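Local atomic coordinates of protein Thf1 (Thermosynechococcus elongatus, PDB entry 5MJR), a protein that associates with the FtsH protease complex involved in photosystem II repair and may take part in the biogenesis of photosynthetic membranes. Residues E110-P122 with G133-T145. Residues are numbered along the deposited sequence; the frame is centred on the assembly and turned at random.
Sequences EDAASWQQYQGRP and GQPSAPLNSLNHT
One face of the Trp-115 indole is covered by the Pro-138 ring: Pro-138 CG stands 3.6 Å from the centroid of the five-membered ring and 13° off its normal, which defines a CH-pi contact. At the benzo edge, near the ring plane, Ser-141 OG comes within 3.1 Å of Trp-115 CZ2. The Tyr-118 ring meets the same proline differently, with Pro-138 CD at its edge, 3.8 Å from Tyr-118 CE2, while the Gln-117 CG methylene of its own segment lies over one face. With CG anti to the carbonyl carbon (chi1 -52°), Tyr-118 sends its hydroxyl across to 133-145. There the oxygen serves twice, donating to Ser-136 OG at 2.7 Å and accepting from Leu-139 N at 3.1 Å with an N-H...O angle of 151°. The peptide before Pro-138 is cis, and this bend lies between the two residues that bind the phenol. Ser-136 OG is also hydrogen-bonded to Glu-129; a water links it to NH1 of Arg-121, and Tyr-118 CD1 lies over one face of that guanidinium. Ser-141 OG donates to Pro-138 O at 2.7 Å, in the carbonyl plane, and Ser-141 N shares that acceptor. Were Trp-115 an alanine, the indole would be gone, and a gap would probably open over the Pro-138 ring while Pro-67 O lost its N-H donor. Chemically, the contact joins the turns that follow helix 105-113 to the loop between helices 123-131 and 150-162 through an apolar proline-indole face, with the phenol oxygen satisfied by one bond given and one received.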
ATOM      1  N   GLU A 110       4.659  11.474  -0.874  1.00  9.00           N
ATOM      2  CA  GLU A 110       4.715  12.246   0.328  1.00  9.98           C
ATOM      3  C   GLU A 110       3.831  11.614   1.401  1.00  9.91           C
ATOM      4  O   GLU A 110       4.183  11.603   2.598  1.00 11.94           O
ATOM      5  CB  GLU A 110       4.324  13.654   0.024  1.00 10.59           C
ATOM      6  CG  GLU A 110       5.370  14.459  -0.754  1.00 12.57           C
ATOM      7  CD  GLU A 110       5.114  15.937  -1.021  1.00 13.91           C
ATOM      8  OE1 GLU A 110       4.314  16.566  -0.295  1.00 19.06           O
ATOM      9  OE2 GLU A 110       5.784  16.458  -1.955  1.00 17.13           O
ATOM     10  N   ASP A 111       2.670  11.096   1.028  1.00  8.71           N
ATOM     11  CA  ASP A 111       1.771  10.454   1.993  1.00  8.89           C
ATOM     12  C   ASP A 111       2.462   9.254   2.529  1.00  9.40           C
ATOM     13  O   ASP A 111       2.377   8.962   3.774  1.00 11.52           O
ATOM     14  CB  ASP A 111       0.427  10.109   1.420  1.00  9.87           C
ATOM     15  CG  ASP A 111      -0.558  11.259   1.475  1.00 13.22           C
ATOM     16  OD1 ASP A 111      -0.366  12.220   2.258  1.00 13.26           O
ATOM     17  OD2 ASP A 111      -1.547  11.227   0.743  1.00 13.33           O
ATOM     18  N   ALA A 112       3.115   8.434   1.726  1.00  8.95           N
ATOM     19  CA  ALA A 112       3.834   7.234   2.268  1.00  9.98           C
ATOM     20  C   ALA A 112       4.912   7.742   3.262  1.00 10.92           C
ATOM     21  O   ALA A 112       5.092   7.102   4.330  1.00 11.95           O
ATOM     22  CB  ALA A 112       4.389   6.456   1.114  1.00 11.37           C
ATOM     23  N   ALA A 113       5.662   8.733   2.866  1.00 10.14           N
ATOM     24  CA  ALA A 113       6.771   9.223   3.707  1.00 12.56           C
ATOM     25  C   ALA A 113       6.267   9.803   5.028  1.00 11.88           C
ATOM     26  O   ALA A 113       6.993   9.873   6.022  1.00 13.38           O
ATOM     27  CB  ALA A 113       7.604  10.249   2.943  1.00 14.46           C
ATOM     28  N   SER A 114       5.039  10.327   5.038  1.00 11.91           N
ATOM     29  CA  SER A 114       4.470  10.981   6.253  1.00 10.63           C
ATOM     30  C   SER A 114       4.377  10.012   7.425  1.00 10.72           C
ATOM     31  O   SER A 114       4.271  10.463   8.569  1.00 14.79           O
ATOM     32  CB  SER A 114       3.127  11.640   5.976  1.00 11.32           C
ATOM     33  OG  SER A 114       2.065  10.739   5.782  1.00 11.50           O
ATOM     34  N   TRP A 115       4.381   8.713   7.169  1.00  9.36           N
ATOM     35  CA  TRP A 115       4.360   7.733   8.255  1.00  9.72           C
ATOM     36  C   TRP A 115       5.679   7.639   9.007  1.00  9.71           C
ATOM     37  O   TRP A 115       5.719   7.043  10.104  1.00 11.23           O
ATOM     38  CB  TRP A 115       3.904   6.402   7.675  1.00  9.43           C
ATOM     39  CG  TRP A 115       2.513   6.344   7.180  1.00  9.20           C
ATOM     40  CD1 TRP A 115       2.085   6.620   5.903  1.00  9.49           C
ATOM     41  CD2 TRP A 115       1.358   5.952   7.878  1.00  8.01           C
ATOM     42  NE1 TRP A 115       0.765   6.421   5.782  1.00  9.00           N
ATOM     43  CE2 TRP A 115       0.248   6.006   6.985  1.00  7.98           C
ATOM     44  CE3 TRP A 115       1.106   5.586   9.187  1.00  8.88           C
ATOM     45  CZ2 TRP A 115      -1.041   5.674   7.344  1.00  8.28           C
ATOM     46  CZ3 TRP A 115      -0.150   5.264   9.575  1.00  9.71           C
ATOM     47  CH2 TRP A 115      -1.231   5.344   8.669  1.00  9.13           C
ATOM     48  N   GLN A 116       6.752   8.148   8.404  1.00 11.47           N
ATOM     49  CA  GLN A 116       8.063   8.053   9.054  1.00 12.04           C
ATOM     50  C   GLN A 116       8.146   8.847  10.334  1.00 12.35           C
ATOM     51  O   GLN A 116       9.021   8.602  11.165  1.00 13.32           O
ATOM     52  CB  GLN A 116       9.155   8.432   8.102  1.00 12.03           C
ATOM     53  CG  GLN A 116       9.312   7.422   6.954  1.00 18.42           C
ATOM     54  CD  GLN A 116      10.158   7.848   5.853  1.00 25.22           C
ATOM     55  OE1 GLN A 116      11.017   8.670   6.011  1.00 34.37           O
ATOM     56  NE2 GLN A 116       9.896   7.274   4.620  1.00 27.50           N
ATOM     57  N   GLN A 117       7.191   9.775  10.553  1.00 12.34           N
ATOM     58  CA  GLN A 117       7.209  10.521  11.804  1.00 12.47           C
ATOM     59  C   GLN A 117       6.945   9.611  12.986  1.00 11.32           C
ATOM     60  O   GLN A 117       7.274  10.013  14.091  1.00 13.22           O
ATOM     61  CB  GLN A 117       6.197  11.602  11.805  1.00 12.88           C
ATOM     62  CG  GLN A 117       4.783  11.117  11.743  1.00 12.16           C
ATOM     63  CD  GLN A 117       3.770  12.178  11.613  1.00 13.77           C
ATOM     64  OE1 GLN A 117       3.248  12.478  10.456  1.00 20.11           O
ATOM     65  NE2 GLN A 117       3.537  12.805  12.698  1.00 14.80           N
ATOM     66  N   TYR A 118       6.456   8.408  12.790  1.00 11.02           N
ATOM     67  CA  TYR A 118       6.202   7.426  13.878  1.00 10.85           C
ATOM     68  C   TYR A 118       7.379   6.552  14.211  1.00 11.71           C
ATOM     69  O   TYR A 118       7.257   5.685  15.079  1.00 13.80           O
ATOM     70  CB  TYR A 118       4.904   6.650  13.644  1.00 12.22           C
ATOM     71  CG  TYR A 118       3.728   7.560  13.390  1.00 10.97           C
ATOM     72  CD1 TYR A 118       3.150   8.340  14.369  1.00 11.94           C
ATOM     73  CD2 TYR A 118       3.128   7.656  12.117  1.00  9.87           C
ATOM     74  CE1 TYR A 118       2.131   9.168  14.140  1.00 12.36           C
ATOM     75  CE2 TYR A 118       2.101   8.481  11.893  1.00 11.45           C
ATOM     76  CZ  TYR A 118       1.571   9.274  12.899  1.00 11.84           C
ATOM     77  OH  TYR A 118       0.540  10.138  12.593  1.00 12.07           O
ATOM     78  N   GLN A 119       8.504   6.773  13.501  1.00 12.39           N
ATOM     79  CA  GLN A 119       9.642   5.917  13.684  1.00 15.06           C
ATOM     80  C   GLN A 119      10.086   5.728  15.147  1.00 16.07           C
ATOM     81  O   GLN A 119      10.189   6.738  15.876  1.00 22.46           O
ATOM     82  CB  GLN A 119      10.810   6.522  12.891  1.00 21.49           C
ATOM     83  CG  GLN A 119      11.739   5.507  12.253  1.00 34.92           C
ATOM     84  CD  GLN A 119      12.519   6.138  11.067  1.00 56.48           C
ATOM     85  OE1 GLN A 119      13.381   6.942  11.363  1.00105.04           O
ATOM     86  NE2 GLN A 119      12.123   5.884   9.745  1.00 46.01           N
ATOM     87  N   GLY A 120      10.222   4.434  15.554  1.00 17.14           N
ATOM     88  CA  GLY A 120      10.775   4.031  16.889  1.00 25.87           C
ATOM     89  C   GLY A 120       9.814   3.780  18.027  1.00 36.67           C
ATOM     90  O   GLY A 120      10.139   2.982  18.963  1.00 30.71           O
ATOM     91  N   ARG A 121       8.613   4.305  17.860  1.00 21.20           N
ATOM     92  CA  ARG A 121       7.614   4.282  18.930  1.00 19.22           C
ATOM     93  C   ARG A 121       7.153   2.934  19.257  1.00 19.98           C
ATOM     94  O   ARG A 121       7.032   2.033  18.365  1.00 21.51           O
ATOM     95  CB  ARG A 121       6.427   5.182  18.613  1.00 18.42           C
ATOM     96  CG  ARG A 121       6.771   6.613  18.373  1.00 19.34           C
ATOM     97  CD  ARG A 121       5.508   7.443  18.134  1.00 20.71           C
ATOM     98  NE  ARG A 121       5.877   8.665  17.418  1.00 17.21           N
ATOM     99  CZ  ARG A 121       5.088   9.683  17.149  1.00 15.12           C
ATOM    100  NH1 ARG A 121       3.850   9.797  17.607  1.00 16.13           N
ATOM    101  NH2 ARG A 121       5.578  10.624  16.315  1.00 16.32           N
ATOM    102  N   PRO A 122       6.910   2.733  20.611  1.00 21.98           N
ATOM    103  CA  PRO A 122       6.330   1.502  20.973  1.00 20.06           C
ATOM    104  C   PRO A 122       4.876   1.522  20.629  1.00 18.52           C
ATOM    105  O   PRO A 122       4.286   2.571  20.535  1.00 23.73           O
ATOM    106  CB  PRO A 122       6.581   1.441  22.533  1.00 22.76           C
ATOM    107  CG  PRO A 122       6.416   2.913  22.893  1.00 24.86           C
ATOM    108  CD  PRO A 122       7.217   3.549  21.781  1.00 24.51           C
ATOM    109  N   GLY A 133      -8.923   9.629  20.612  1.00 15.23           N
ATOM    110  CA  GLY A 133     -10.032   9.967  19.750  1.00 16.17           C
ATOM    111  C   GLY A 133      -9.711  10.994  18.667  1.00 14.01           C
ATOM    112  O   GLY A 133     -10.592  11.236  17.776  1.00 14.98           O
ATOM    113  N   GLN A 134      -8.539  11.624  18.783  1.00 13.85           N
ATOM    114  CA  GLN A 134      -8.110  12.678  17.793  1.00 13.44           C
ATOM    115  C   GLN A 134      -6.680  12.442  17.335  1.00 14.50           C
ATOM    116  O   GLN A 134      -5.809  13.275  17.522  1.00 18.48           O
ATOM    117  CB  GLN A 134      -8.277  14.093  18.390  1.00 15.57           C
ATOM    118  CG  GLN A 134      -9.768  14.463  18.621  1.00 17.33           C
ATOM    119  CD  GLN A 134      -9.885  15.770  19.345  1.00 15.36           C
ATOM    120  OE1 GLN A 134      -9.459  16.802  18.824  1.00 20.86           O
ATOM    121  NE2 GLN A 134     -10.356  15.769  20.521  1.00 15.40           N
ATOM    122  N   PRO A 135      -6.442  11.272  16.721  1.00 14.12           N
ATOM    123  CA  PRO A 135      -5.070  10.971  16.309  1.00 15.18           C
ATOM    124  C   PRO A 135      -4.621  11.934  15.235  1.00 14.85           C
ATOM    125  O   PRO A 135      -5.465  12.340  14.383  1.00 16.28           O
ATOM    126  CB  PRO A 135      -5.149   9.564  15.757  1.00 13.89           C
ATOM    127  CG  PRO A 135      -6.624   9.374  15.430  1.00 14.67           C
ATOM    128  CD  PRO A 135      -7.369  10.215  16.412  1.00 13.67           C
ATOM    129  N   SER A 136      -3.304  12.162  15.252  1.00 15.88           N
ATOM    130  CA  SER A 136      -2.662  12.889  14.188  1.00 17.56           C
ATOM    131  C   SER A 136      -2.752  12.204  12.804  1.00 13.87           C
ATOM    132  O   SER A 136      -2.983  11.016  12.773  1.00 12.40           O
ATOM    133  CB  SER A 136      -1.120  13.049  14.613  1.00 17.67           C
ATOM    134  OG  SER A 136      -0.354  11.747  14.606  1.00 17.44           O
ATOM    135  N   ALA A 137      -2.558  12.982  11.747  1.00 14.93           N
ATOM    136  CA  ALA A 137      -2.423  12.416  10.386  1.00 12.95           C
ATOM    137  C   ALA A 137      -0.939  12.082  10.172  1.00 10.79           C
ATOM    138  O   ALA A 137      -0.062  12.855  10.520  1.00 13.39           O
ATOM    139  CB  ALA A 137      -2.900  13.396   9.329  1.00 15.03           C
ATOM    140  N   PRO A 138      -0.677  10.916   9.549  1.00  9.24           N
ATOM    141  CA  PRO A 138      -1.619   9.990   8.900  1.00  8.25           C
ATOM    142  C   PRO A 138      -2.152   8.844   9.770  1.00  8.06           C
ATOM    143  O   PRO A 138      -2.934   8.037   9.278  1.00  8.31           O
ATOM    144  CB  PRO A 138      -0.790   9.423   7.760  1.00  8.31           C
ATOM    145  CG  PRO A 138       0.597   9.350   8.370  1.00  9.71           C
ATOM    146  CD  PRO A 138       0.693  10.690   9.109  1.00 10.56           C
ATOM    147  N   LEU A 139      -1.766   8.817  11.066  1.00  9.53           N
ATOM    148  CA  LEU A 139      -2.251   7.715  11.901  1.00  8.68           C
ATOM    149  C   LEU A 139      -3.778   7.584  11.894  1.00  8.73           C
ATOM    150  O   LEU A 139      -4.351   6.519  12.023  1.00  9.61           O
ATOM    151  CB  LEU A 139      -1.709   7.936  13.339  1.00  9.89           C
ATOM    152  CG  LEU A 139      -2.121   6.891  14.356  1.00 10.36           C
ATOM    153  CD1 LEU A 139      -1.732   5.463  14.034  1.00 12.54           C
ATOM    154  CD2 LEU A 139      -1.624   7.302  15.705  1.00 12.68           C
ATOM    155  N   ASN A 140      -4.461   8.763  11.800  1.00  8.82           N
ATOM    156  CA  ASN A 140      -5.884   8.777  11.733  1.00  9.72           C
ATOM    157  C   ASN A 140      -6.534   7.900  10.636  1.00  9.19           C
ATOM    158  O   ASN A 140      -7.671   7.470  10.744  1.00 10.45           O
ATOM    159  CB  ASN A 140      -6.460  10.191  11.591  1.00 10.35           C
ATOM    160  CG  ASN A 140      -6.062  10.880  10.281  1.00 11.51           C
ATOM    161  OD1 ASN A 140      -5.000  10.699   9.738  1.00 11.47           O
ATOM    162  ND2 ASN A 140      -7.006  11.733   9.796  1.00 16.45           N
ATOM    163  N   SER A 141      -5.743   7.658   9.563  1.00  7.96           N
ATOM    164  CA  SER A 141      -6.171   6.814   8.495  1.00  9.33           C
ATOM    165  C   SER A 141      -6.281   5.333   8.832  1.00  9.74           C
ATOM    166  O   SER A 141      -6.838   4.568   8.089  1.00 10.08           O
ATOM    167  CB  SER A 141      -5.293   6.999   7.232  1.00  9.68           C
ATOM    168  OG  SER A 141      -4.049   6.466   7.322  1.00 11.47           O
ATOM    169  N   LEU A 142      -5.772   4.929  10.025  1.00  9.55           N
ATOM    170  CA  LEU A 142      -6.089   3.587  10.508  1.00 10.28           C
ATOM    171  C   LEU A 142      -7.533   3.443  10.919  1.00 11.22           C
ATOM    172  O   LEU A 142      -8.052   2.286  10.985  1.00 12.60           O
ATOM    173  CB  LEU A 142      -5.217   3.234  11.682  1.00 10.80           C
ATOM    174  CG  LEU A 142      -3.741   3.035  11.411  1.00 15.12           C
ATOM    175  CD1 LEU A 142      -3.095   2.367  12.646  1.00 17.06           C
ATOM    176  CD2 LEU A 142      -3.302   2.407  10.181  1.00 18.82           C
ATOM    177  N   ASN A 143      -8.205   4.569  11.150  1.00 10.76           N
ATOM    178  CA  ASN A 143      -9.650   4.569  11.388  1.00 11.78           C
ATOM    179  C   ASN A 143     -10.428   4.508  10.065  1.00 11.19           C
ATOM    180  O   ASN A 143     -11.084   5.453   9.646  1.00 17.34           O
ATOM    181  CB  ASN A 143     -10.037   5.765  12.226  1.00 14.66           C
ATOM    182  CG  ASN A 143      -9.581   5.668  13.665  1.00 14.80           C
ATOM    183  OD1 ASN A 143      -9.575   4.562  14.217  1.00 17.58           O
ATOM    184  ND2 ASN A 143      -9.217   6.830  14.238  1.00 14.79           N
ATOM    185  N   HIS A 144     -10.211   3.392   9.394  1.00 13.36           N
ATOM    186  CA  HIS A 144     -10.659   3.225   8.025  1.00 12.67           C
ATOM    187  C   HIS A 144     -12.085   2.720   7.993  1.00 18.18           C
ATOM    188  O   HIS A 144     -12.313   1.565   8.462  1.00 26.39           O
ATOM    189  CB  HIS A 144      -9.761   2.185   7.370  1.00 14.02           C
ATOM    190  CG  HIS A 144     -10.033   2.037   5.894  1.00 14.18           C
ATOM    191  ND1 HIS A 144      -9.575   2.980   5.018  1.00 16.18           N
ATOM    192  CD2 HIS A 144     -10.766   1.141   5.222  1.00 16.46           C
ATOM    193  CE1 HIS A 144     -10.031   2.621   3.821  1.00 15.22           C
ATOM    194  NE2 HIS A 144     -10.735   1.500   3.914  1.00 15.38           N
ATOM    195  N   THR A 145     -12.933   3.496   7.361  0.50 20.17           N
ATOM    196  CA  THR A 145     -14.316   3.074   7.043  0.50 22.63           C
ATOM    197  C   THR A 145     -14.463   3.072   5.503  0.50 25.53           C
ATOM    198  O   THR A 145     -13.691   3.664   4.816  0.50 27.19           O
ATOM    199  CB  THR A 145     -15.301   3.983   7.810  0.50 23.70           C
ATOM    200  OG1 THR A 145     -15.302   5.307   7.249  0.50 30.11           O
ATOM    201  CG2 THR A 145     -14.904   4.049   9.302  0.50 25.75           C
TER
HETATM  202  O   HOH W   1       2.013  11.741  16.754  1.00 26.38           O